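Local coordinates for phosphate transporter (Thermotoga maritima MSB8, PDB 6L85), which probably imports phosphate across the cell membrane by coupling its uptake to sodium ions, several of which are bound within its helical core, at residues B[379-382]-B[383-387]; B[58-61]-B[62-66]; B[393-396]-B[397-401]; B[143-146]-B[147-151]. All blocks are in the same frame, centred on the assembly; numbering follows the deposited sequence.

Read from the N terminus, the four sites come in the order interaction 2, interaction 4, interaction 1, interaction 3. Each lies within a continuous run of nine residues, so none closes a loop, and none nests with or crosses another. Interaction 2 lies on the short helix 58-66, beside helices 260-275 and 286-302. Interaction 4 follows on helix 129-162, whose neighbours here are helices 320-339 and 346-357. Interactions 1 and 3 share the last helix, 368-400, their centres about 21 Å apart, and both face helices 76-99 and 106-121. Interactions 3 and 4 are the most widely separated, with about 44 Å between centres, on opposite sides of the chain's centre.

Interaction 1: residues B[379-382]-B[383-387]; sequences LLIV and PTVAA
I381 lies alongside V385, one helical turn further on, the two side chains pointing the same way with CD1 of I381 3.8 Å from CG2 of V385. The isoleucine reaches this methyl because its CG1 stands anti to the backbone N (chi1 -173°) and leans toward the next turn, while CG2 of the valine stands beside its own N. Both residues are buried, and their branched apolar chains pack against the side chain of W93 on helix 76-99, touching S109 of helix 106-121 as well.

P383 interrupts the ladder of backbone bonds, since its N has no hydrogen to give to L379 O. The ring occupies that site instead: its CD lies 3.9 Å from L379 O, and its CG comes within 3.2 Å of L380 O. Just beyond the break, T384 grips L380 O twice. Its N donates at 2.9 Å, and its hydroxyl OG1 donates at 2.6 Å from 43° above the carbonyl plane. Threonine suits this position because the hydroxyl can fold back onto the preceding turn and give one carbonyl two donors. The ladder resumes with this T384 N bond and continues from V385 N to I381 O and from A386 N to V382 O. V382 turns to H108, and a bound dodecyl maltoside lies about 4 Å from its side chain. The whole is a proline-kinked helix, a motif common in membrane transporters.

Interaction 2: residues B[58-61]-B[62-66]; sequences SHVS and QTIVK
Two waters join H59 to Q62, and both give a hydrogen to the same amide oxygen, OE1 of Q62. One lies in the plane of the imidazole at its edge, 2.9 Å from H59 ND1 and 2.8 Å from Q62 OE1; the other also donates to the carbonyl oxygen H59 O, at 2.8 Å. The far nitrogen of the ring, NE2, bonds T194 OG1, so the imidazole is held at both ends. Glutamine suits its place because its chain, with CG beside the backbone N (chi1 -72°), runs back along the preceding turn, bringing NE2 to 3.5 Å from S58 O. With an alanine here, the two waters would probably lose their common acceptor and H59 its water link to the next turn.

Ordinary backbone bonds run beneath, including Q62 N to S58 O at 3.0 Å. S61 turns its hydroxyl to G57 O, and T63 reaches G341 O. On the apolar side V60 CG1 stands 4.5 Å from I64 CG1. This valine and isoleucine meet P343 and A260, the latter on helix 260-275, while S58 and S61 touch L289 of helix 286-302.

Interaction 3: residues B[393-396]-B[397-401]; sequences YWVL and KLILK
The indole of W394 carries a methyl of L398 over one face: CD1 of the leucine stands above the six-membered ring, 22° off its normal, in a CH-pi contact. The modelled approach is closer than carbons can sit, so the placing over the face can be described, but no weight rests on its spacing. At Y393 the ring is met obliquely by the alkyl chain of K397, whose CD lies 3.8 Å from OH and 3.9 Å from CZ of the tyrosine. Both pairs are i to i+4 neighbours in the last turns of the C-terminal helix 368-400, the spacing that sets one side chain above another along a helix.

The torsions bring the partners together. CG of W394 is anti to its own N (chi1 171°), on the side of the carbonyl carbon, whereas CG of L398 stands beside its own N, and the two therefore lean toward each other. CD of K397 does the touching, and beyond it the chain bends at the third torsion (chi3 94°). Tyrosine suits the inner side of the helix: its ring packs edge-to-face with F117, and its hydroxyl bonds E78 OE1. L396 touches S85, and L400 touches Y81. W394, V395, L398 and I399 are on the surface, where apolar side chains would be at home against lipid. V395 and I399 point the same way, but the end of I399 is modelled too close for its position to be trusted. More secure is the backbone bond from L400 N to L396 O, 2.9 Å long and almost straight.

Interaction 4: residues B[143-146]-B[147-151]; sequences PVLG and GLISF
Backbone bonds from G147 N to P143 O, I149 N to L145 O and S150 N to G146 O, with a less certain one from L148 N to V144 O, continue the helix just after the kink at P143, whose N cannot bond the turn before. On this frame V144 and L148 lie side by side, CG1 of the valine 3.8 Å from CD1 of the leucine, both on the surface, where non-polar side chains could face lipid. The neighbouring pair, L145 and I149, meets aslant. L145 has CG anti to its backbone N (chi1 173°), which carries CD1 forward to 3.7 Å from CD1 and 3.8 Å from CG1 of I149. CG1 of the isoleucine stands beside its own N (chi1 -62°) and the chain runs on extended, CG1 coming within 3.1 Å of L145 O, so the packing here is tight. Both residues also touch T333 of helix 320-339, and I149 reaches S329. Replacing I149 with an alanine would probably leave CD1 of L145 without its partner and open a gap toward T333.

S150, buried, turns its hydroxyl to A353 O, and its CB lies 3.1 Å from G146 O. Serine suits this place, being small yet able to bond a carbonyl of the adjoining helix 346-357, where P143 also meets H348. Bulky residues on one side and the small G146, G147 and S150 on another mark a proline-kinked transmembrane helix with a small-residue face, consistent with close helix packing.

Interaction 1: residues B[379-382]-B[383-387]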
loop_
_atom_site.group_PDB
_atom_site.type_symbol
_atom_site.label_atom_id
_atom_site.label_comp_id
_atom_site.label_asym_id
_atom_site.label_seq_id
_atom_site.Cartn_x
_atom_site.Cartn_y
_atom_site.Cartn_z
ATOM N N LEU B 379 32.216 5.316 17.270
ATOM C CA LEU B 379 33.531 5.305 16.630
ATOM C C LEU B 379 34.127 3.902 16.618
ATOM O O LEU B 379 34.863 3.559 15.693
ATOM C CB LEU B 379 34.479 6.297 17.309
ATOM C CG LEU B 379 34.017 7.744 17.164
ATOM C CD1 LEU B 379 34.641 8.637 18.231
ATOM C CD2 LEU B 379 34.267 8.291 15.763
ATOM N N LEU B 380 33.757 3.054 17.581
ATOM C CA LEU B 380 34.380 1.744 17.711
ATOM C C LEU B 380 33.623 0.605 17.037
ATOM O O LEU B 380 34.157 -0.511 16.984
ATOM C CB LEU B 380 34.558 1.391 19.193
ATOM C CG LEU B 380 35.713 2.114 19.908
ATOM C CD1 LEU B 380 35.894 1.600 21.327
ATOM C CD2 LEU B 380 36.977 1.895 19.112
ATOM N N ILE B 381 32.399 0.830 16.545
ATOM C CA ILE B 381 31.565 -0.316 16.165
ATOM C C ILE B 381 32.116 -1.018 14.923
ATOM O O ILE B 381 32.165 -2.255 14.874
ATOM C CB ILE B 381 30.090 0.117 15.997
ATOM C CG1 ILE B 381 29.178 -1.094 15.778
ATOM C CG2 ILE B 381 29.911 1.084 14.843
ATOM C CD1 ILE B 381 28.950 -1.922 17.001
ATOM N N VAL B 382 32.557 -0.266 13.912
ATOM C CA VAL B 382 33.094 -0.895 12.703
ATOM C C VAL B 382 34.305 -1.783 13.017
ATOM O O VAL B 382 34.300 -2.962 12.620
ATOM C CB VAL B 382 33.369 0.147 11.629
ATOM C CG1 VAL B 382 33.999 -0.514 10.407
ATOM C CG2 VAL B 382 32.081 0.875 11.244
ATOM N N PRO B 383 35.344 -1.309 13.733
ATOM C CA PRO B 383 36.457 -2.231 14.057
ATOM C C PRO B 383 36.075 -3.343 15.023
ATOM O O PRO B 383 36.563 -4.471 14.878
ATOM C CB PRO B 383 37.526 -1.305 14.658
ATOM C CG PRO B 383 36.767 -0.082 15.121
ATOM C CD PRO B 383 35.666 0.081 14.108
ATOM N N THR B 384 35.230 -3.067 16.013
ATOM C CA THR B 384 34.817 -4.125 16.935
ATOM C C THR B 384 34.118 -5.261 16.196
ATOM O O THR B 384 34.411 -6.444 16.416
ATOM C CB THR B 384 33.888 -3.553 18.006
ATOM O OG1 THR B 384 34.528 -2.448 18.654
ATOM C CG2 THR B 384 33.527 -4.619 19.033
ATOM N N VAL B 385 33.178 -4.923 15.312
ATOM C CA VAL B 385 32.462 -5.980 14.605
ATOM C C VAL B 385 33.372 -6.647 13.591
ATOM O O VAL B 385 33.307 -7.869 13.402
ATOM C CB VAL B 385 31.180 -5.445 13.941
ATOM C CG1 VAL B 385 30.499 -6.563 13.193
ATOM C CG2 VAL B 385 30.234 -4.880 15.000
ATOM N N ALA B 386 34.222 -5.865 12.907
ATOM C CA ALA B 386 35.183 -6.468 11.984
ATOM C C ALA B 386 36.049 -7.501 12.698
ATOM O O ALA B 386 36.209 -8.634 12.219
ATOM C CB ALA B 386 36.039 -5.384 11.324
ATOM N N ALA B 387 36.564 -7.150 13.883
ATOM C CA ALA B 387 37.425 -8.066 14.628
ATOM C C ALA B 387 36.648 -9.278 15.113
ATOM O O ALA B 387 37.156 -10.404 15.071
ATOM C CB ALA B 387 38.081 -7.330 15.800
#

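Interaction 2: residues B[58-61]-B[62-66]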
loop_
_atom_site.group_PDB
_atom_site.type_symbol
_atom_site.label_atom_id
_atom_site.label_comp_id
_atom_site.label_asym_id
_atom_site.label_seq_id
_atom_site.Cartn_x
_atom_site.Cartn_y
_atom_site.Cartn_z
ATOM N N SER B 58 15.648 -4.580 -2.151
ATOM C CA SER B 58 16.617 -5.395 -2.885
ATOM C C SER B 58 17.832 -4.582 -3.347
ATOM O O SER B 58 18.926 -5.139 -3.504
ATOM C CB SER B 58 15.948 -6.081 -4.087
ATOM O OG SER B 58 15.494 -5.111 -5.025
ATOM N N HIS B 59 17.662 -3.273 -3.534
ATOM C CA HIS B 59 18.696 -2.446 -4.152
ATOM C C HIS B 59 19.930 -2.304 -3.265
ATOM O O HIS B 59 21.059 -2.486 -3.730
ATOM C CB HIS B 59 18.099 -1.094 -4.513
ATOM C CG HIS B 59 16.813 -1.214 -5.268
ATOM N ND1 HIS B 59 16.761 -1.661 -6.574
ATOM C CD2 HIS B 59 15.527 -1.010 -4.885
ATOM C CE1 HIS B 59 15.501 -1.698 -6.974
ATOM N NE2 HIS B 59 14.733 -1.301 -5.971
ATOM N N VAL B 60 19.742 -2.019 -1.977
ATOM C CA VAL B 60 20.894 -1.984 -1.085
ATOM C C VAL B 60 21.391 -3.398 -0.771
ATOM O O VAL B 60 22.589 -3.594 -0.493
ATOM C CB VAL B 60 20.546 -1.192 0.196
ATOM C CG1 VAL B 60 21.747 -1.179 1.161
ATOM C CG2 VAL B 60 20.115 0.220 -0.163
ATOM N N SER B 61 20.492 -4.394 -0.775
ATOM C CA SER B 61 20.910 -5.788 -0.583
ATOM C C SER B 61 21.960 -6.207 -1.616
ATOM O O SER B 61 22.893 -6.964 -1.300
ATOM C CB SER B 61 19.691 -6.722 -0.641
ATOM O OG SER B 61 18.730 -6.386 0.352
ATOM N N GLN B 62 21.828 -5.722 -2.859
ATOM C CA GLN B 62 22.850 -6.008 -3.870
ATOM C C GLN B 62 24.214 -5.436 -3.477
ATOM O O GLN B 62 25.254 -6.085 -3.677
ATOM C CB GLN B 62 22.419 -5.449 -5.221
ATOM C CG GLN B 62 21.295 -6.224 -5.872
ATOM C CD GLN B 62 20.513 -5.349 -6.808
ATOM O OE1 GLN B 62 21.066 -4.392 -7.374
ATOM N NE2 GLN B 62 19.210 -5.638 -6.967
ATOM N N THR B 63 24.233 -4.224 -2.911
ATOM C CA THR B 63 25.504 -3.620 -2.515
ATOM C C THR B 63 26.136 -4.385 -1.366
ATOM O O THR B 63 27.346 -4.622 -1.357
ATOM C CB THR B 63 25.297 -2.161 -2.138
ATOM O OG1 THR B 63 24.673 -1.488 -3.235
ATOM C CG2 THR B 63 26.649 -1.486 -1.816
ATOM N N ILE B 64 25.335 -4.789 -0.385
ATOM C CA ILE B 64 25.888 -5.614 0.687
ATOM C C ILE B 64 26.473 -6.906 0.114
ATOM O O ILE B 64 27.506 -7.399 0.588
ATOM C CB ILE B 64 24.825 -5.896 1.769
ATOM C CG1 ILE B 64 24.395 -4.584 2.434
ATOM C CG2 ILE B 64 25.341 -6.893 2.815
ATOM C CD1 ILE B 64 25.516 -3.803 3.096
ATOM N N VAL B 65 25.839 -7.472 -0.920
ATOM C CA VAL B 65 26.340 -8.745 -1.434
ATOM C C VAL B 65 27.691 -8.562 -2.146
ATOM O O VAL B 65 28.616 -9.359 -1.944
ATOM C CB VAL B 65 25.291 -9.428 -2.333
ATOM C CG1 VAL B 65 25.927 -10.555 -3.136
ATOM C CG2 VAL B 65 24.148 -10.002 -1.473
ATOM N N LYS B 66 27.859 -7.511 -2.961
ATOM C CA LYS B 66 29.146 -7.422 -3.656
ATOM C C LYS B 66 29.844 -6.061 -3.580
ATOM O O LYS B 66 30.720 -5.786 -4.407
ATOM C CB LYS B 66 28.989 -7.832 -5.122
ATOM C CG LYS B 66 27.988 -7.023 -5.910
ATOM C CD LYS B 66 28.025 -7.450 -7.377
ATOM C CE LYS B 66 28.250 -8.957 -7.509
ATOM N NZ LYS B 66 28.776 -9.339 -8.853
HETATM O O HOH W 1 21.339 -1.676 -6.444
HETATM O O HOH W 2 19.206 -2.379 -7.934
#

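Interaction 3: residues B[393-396]-B[397-401]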
loop_
_atom_site.group_PDB
_atom_site.type_symbol
_atom_site.label_atom_id
_atom_site.label_comp_id
_atom_site.label_asym_id
_atom_site.label_seq_id
_atom_site.Cartn_x
_atom_site.Cartn_y
_atom_site.Cartn_z
ATOM N N TYR B 393 35.050 -16.206 12.048
ATOM C CA TYR B 393 35.340 -16.892 10.800
ATOM C C TYR B 393 36.529 -17.832 10.956
ATOM O O TYR B 393 36.477 -18.982 10.509
ATOM C CB TYR B 393 35.599 -15.871 9.698
ATOM C CG TYR B 393 36.020 -16.504 8.396
ATOM C CD1 TYR B 393 35.145 -17.327 7.695
ATOM C CD2 TYR B 393 37.289 -16.278 7.861
ATOM C CE1 TYR B 393 35.515 -17.908 6.497
ATOM C CE2 TYR B 393 37.673 -16.859 6.656
ATOM C CZ TYR B 393 36.778 -17.678 5.986
ATOM O OH TYR B 393 37.109 -18.272 4.793
ATOM N N TRP B 394 37.606 -17.365 11.598
ATOM C CA TRP B 394 38.787 -18.208 11.782
ATOM C C TRP B 394 38.482 -19.375 12.716
ATOM O O TRP B 394 38.860 -20.527 12.442
ATOM C CB TRP B 394 39.938 -17.351 12.315
ATOM C CG TRP B 394 41.157 -18.115 12.750
ATOM C CD1 TRP B 394 42.249 -18.436 11.986
ATOM C CD2 TRP B 394 41.406 -18.660 14.055
ATOM N NE1 TRP B 394 43.156 -19.145 12.740
ATOM C CE2 TRP B 394 42.663 -19.293 14.012
ATOM C CE3 TRP B 394 40.687 -18.666 15.258
ATOM C CZ2 TRP B 394 43.225 -19.912 15.128
ATOM C CZ3 TRP B 394 41.236 -19.300 16.361
ATOM C CH2 TRP B 394 42.494 -19.914 16.287
ATOM N N VAL B 395 37.797 -19.094 13.828
ATOM C CA VAL B 395 37.357 -20.152 14.731
ATOM C C VAL B 395 36.578 -21.208 13.950
ATOM O O VAL B 395 36.907 -22.402 13.983
ATOM C CB VAL B 395 36.532 -19.540 15.881
ATOM C CG1 VAL B 395 35.603 -20.554 16.510
ATOM C CG2 VAL B 395 37.448 -18.937 16.932
ATOM N N LEU B 396 35.567 -20.769 13.195
ATOM C CA LEU B 396 34.779 -21.652 12.338
ATOM C C LEU B 396 35.664 -22.481 11.410
ATOM O O LEU B 396 35.516 -23.707 11.312
ATOM C CB LEU B 396 33.811 -20.808 11.507
ATOM C CG LEU B 396 32.440 -21.361 11.198
ATOM C CD1 LEU B 396 31.864 -21.956 12.469
ATOM C CD2 LEU B 396 31.571 -20.229 10.664
ATOM N N LYS B 397 36.559 -21.811 10.684
ATOM C CA LYS B 397 37.408 -22.502 9.727
ATOM C C LYS B 397 38.156 -23.638 10.404
ATOM O O LYS B 397 38.261 -24.745 9.858
ATOM C CB LYS B 397 38.389 -21.512 9.098
ATOM C CG LYS B 397 38.457 -21.633 7.584
ATOM C CD LYS B 397 39.235 -20.480 6.975
ATOM C CE LYS B 397 40.702 -20.824 6.767
ATOM N NZ LYS B 397 41.445 -19.663 6.162
ATOM N N LEU B 398 38.626 -23.393 11.607
ATOM C CA LEU B 398 39.254 -24.429 12.374
ATOM C C LEU B 398 38.271 -25.528 12.666
ATOM O O LEU B 398 38.394 -26.623 12.174
ATOM C CB LEU B 398 39.745 -23.875 13.695
ATOM C CG LEU B 398 40.982 -23.007 13.685
ATOM C CD1 LEU B 398 41.376 -22.643 15.096
ATOM C CD2 LEU B 398 42.115 -23.734 13.011
ATOM N N ILE B 399 37.295 -25.233 13.492
ATOM C CA ILE B 399 36.393 -26.267 14.001
ATOM C C ILE B 399 35.925 -27.179 12.880
ATOM O O ILE B 399 35.803 -28.402 13.058
ATOM C CB ILE B 399 35.191 -25.662 14.737
ATOM C CG1 ILE B 399 35.626 -24.836 15.960
ATOM C CG2 ILE B 399 34.293 -26.715 15.310
ATOM C CD1 ILE B 399 35.840 -23.410 15.707
ATOM N N LEU B 400 35.675 -26.609 11.707
ATOM C CA LEU B 400 35.362 -27.446 10.558
ATOM C C LEU B 400 36.542 -28.349 10.216
ATOM O O LEU B 400 36.406 -29.578 10.163
ATOM C CB LEU B 400 34.974 -26.574 9.353
ATOM C CG LEU B 400 33.672 -25.771 9.462
ATOM C CD1 LEU B 400 33.229 -25.273 8.084
ATOM C CD2 LEU B 400 32.562 -26.575 10.128
ATOM N N LYS B 401 37.721 -27.761 10.031
ATOM C CA LYS B 401 38.895 -28.523 9.588
ATOM C C LYS B 401 40.046 -28.479 10.594
ATOM O O LYS B 401 40.329 -29.466 11.279
ATOM C CB LYS B 401 39.380 -28.004 8.231
ATOM C CG LYS B 401 38.293 -27.332 7.403
ATOM C CD LYS B 401 37.332 -28.346 6.815
ATOM C CE LYS B 401 36.490 -27.690 5.740
ATOM N NZ LYS B 401 37.285 -26.641 5.028
#

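Interaction 4: residues B[143-146]-B[147-151]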
loop_
_atom_site.group_PDB
_atom_site.type_symbol
_atom_site.label_atom_id
_atom_site.label_comp_id
_atom_site.label_asym_id
_atom_site.label_seq_id
_atom_site.Cartn_x
_atom_site.Cartn_y
_atom_site.Cartn_z
ATOM N N PRO B 143 24.255 12.118 7.004
ATOM C CA PRO B 143 23.735 12.895 8.148
ATOM C C PRO B 143 23.786 14.391 7.923
ATOM O O PRO B 143 22.916 15.126 8.417
ATOM C CB PRO B 143 24.651 12.478 9.307
ATOM C CG PRO B 143 25.296 11.183 8.840
ATOM C CD PRO B 143 25.455 11.348 7.376
ATOM N N VAL B 144 24.790 14.859 7.177
ATOM C CA VAL B 144 24.883 16.275 6.858
ATOM C C VAL B 144 23.751 16.670 5.935
ATOM O O VAL B 144 23.132 17.724 6.109
ATOM C CB VAL B 144 26.251 16.598 6.232
ATOM C CG1 VAL B 144 26.251 18.024 5.659
ATOM C CG2 VAL B 144 27.347 16.407 7.262
ATOM N N LEU B 145 23.477 15.842 4.932
ATOM C CA LEU B 145 22.361 16.110 4.032
ATOM C C LEU B 145 21.037 16.082 4.788
ATOM O O LEU B 145 20.141 16.887 4.513
ATOM C CB LEU B 145 22.372 15.090 2.887
ATOM C CG LEU B 145 21.219 15.029 1.883
ATOM C CD1 LEU B 145 21.050 16.353 1.158
ATOM C CD2 LEU B 145 21.435 13.860 0.884
ATOM N N GLY B 146 20.908 15.187 5.772
ATOM C CA GLY B 146 19.696 15.173 6.578
ATOM C C GLY B 146 19.538 16.447 7.392
ATOM O O GLY B 146 18.437 17.016 7.473
ATOM N N GLY B 147 20.638 16.918 7.992
ATOM C CA GLY B 147 20.596 18.179 8.716
ATOM C C GLY B 147 20.260 19.348 7.811
ATOM O O GLY B 147 19.447 20.207 8.168
ATOM N N LEU B 148 20.844 19.375 6.614
ATOM C CA LEU B 148 20.587 20.481 5.696
ATOM C C LEU B 148 19.140 20.498 5.229
ATOM O O LEU B 148 18.503 21.558 5.199
ATOM C CB LEU B 148 21.530 20.408 4.492
ATOM C CG LEU B 148 23.014 20.315 4.862
ATOM C CD1 LEU B 148 23.900 20.139 3.628
ATOM C CD2 LEU B 148 23.478 21.497 5.741
ATOM N N ILE B 149 18.614 19.335 4.827
ATOM C CA ILE B 149 17.220 19.255 4.397
ATOM C C ILE B 149 16.305 19.678 5.534
ATOM O O ILE B 149 15.352 20.427 5.335
ATOM C CB ILE B 149 16.892 17.832 3.902
ATOM C CG1 ILE B 149 17.745 17.455 2.687
ATOM C CG2 ILE B 149 15.442 17.705 3.569
ATOM C CD1 ILE B 149 17.488 16.018 2.202
ATOM N N SER B 150 16.563 19.160 6.733
ATOM C CA SER B 150 15.895 19.581 7.955
ATOM C C SER B 150 15.825 21.105 8.072
ATOM O O SER B 150 14.746 21.698 8.225
ATOM C CB SER B 150 16.698 18.988 9.120
ATOM O OG SER B 150 15.927 18.767 10.262
ATOM N N PHE B 151 16.996 21.748 8.021
ATOM C CA PHE B 151 17.087 23.194 8.201
ATOM C C PHE B 151 16.262 23.924 7.142
ATOM O O PHE B 151 15.407 24.768 7.460
ATOM C CB PHE B 151 18.568 23.595 8.152
ATOM C CG PHE B 151 18.823 25.073 8.248
ATOM C CD1 PHE B 151 18.869 25.706 9.480
ATOM C CD2 PHE B 151 19.036 25.824 7.104
ATOM C CE1 PHE B 151 19.115 27.072 9.570
ATOM C CE2 PHE B 151 19.285 27.187 7.185
ATOM C CZ PHE B 151 19.321 27.813 8.421
#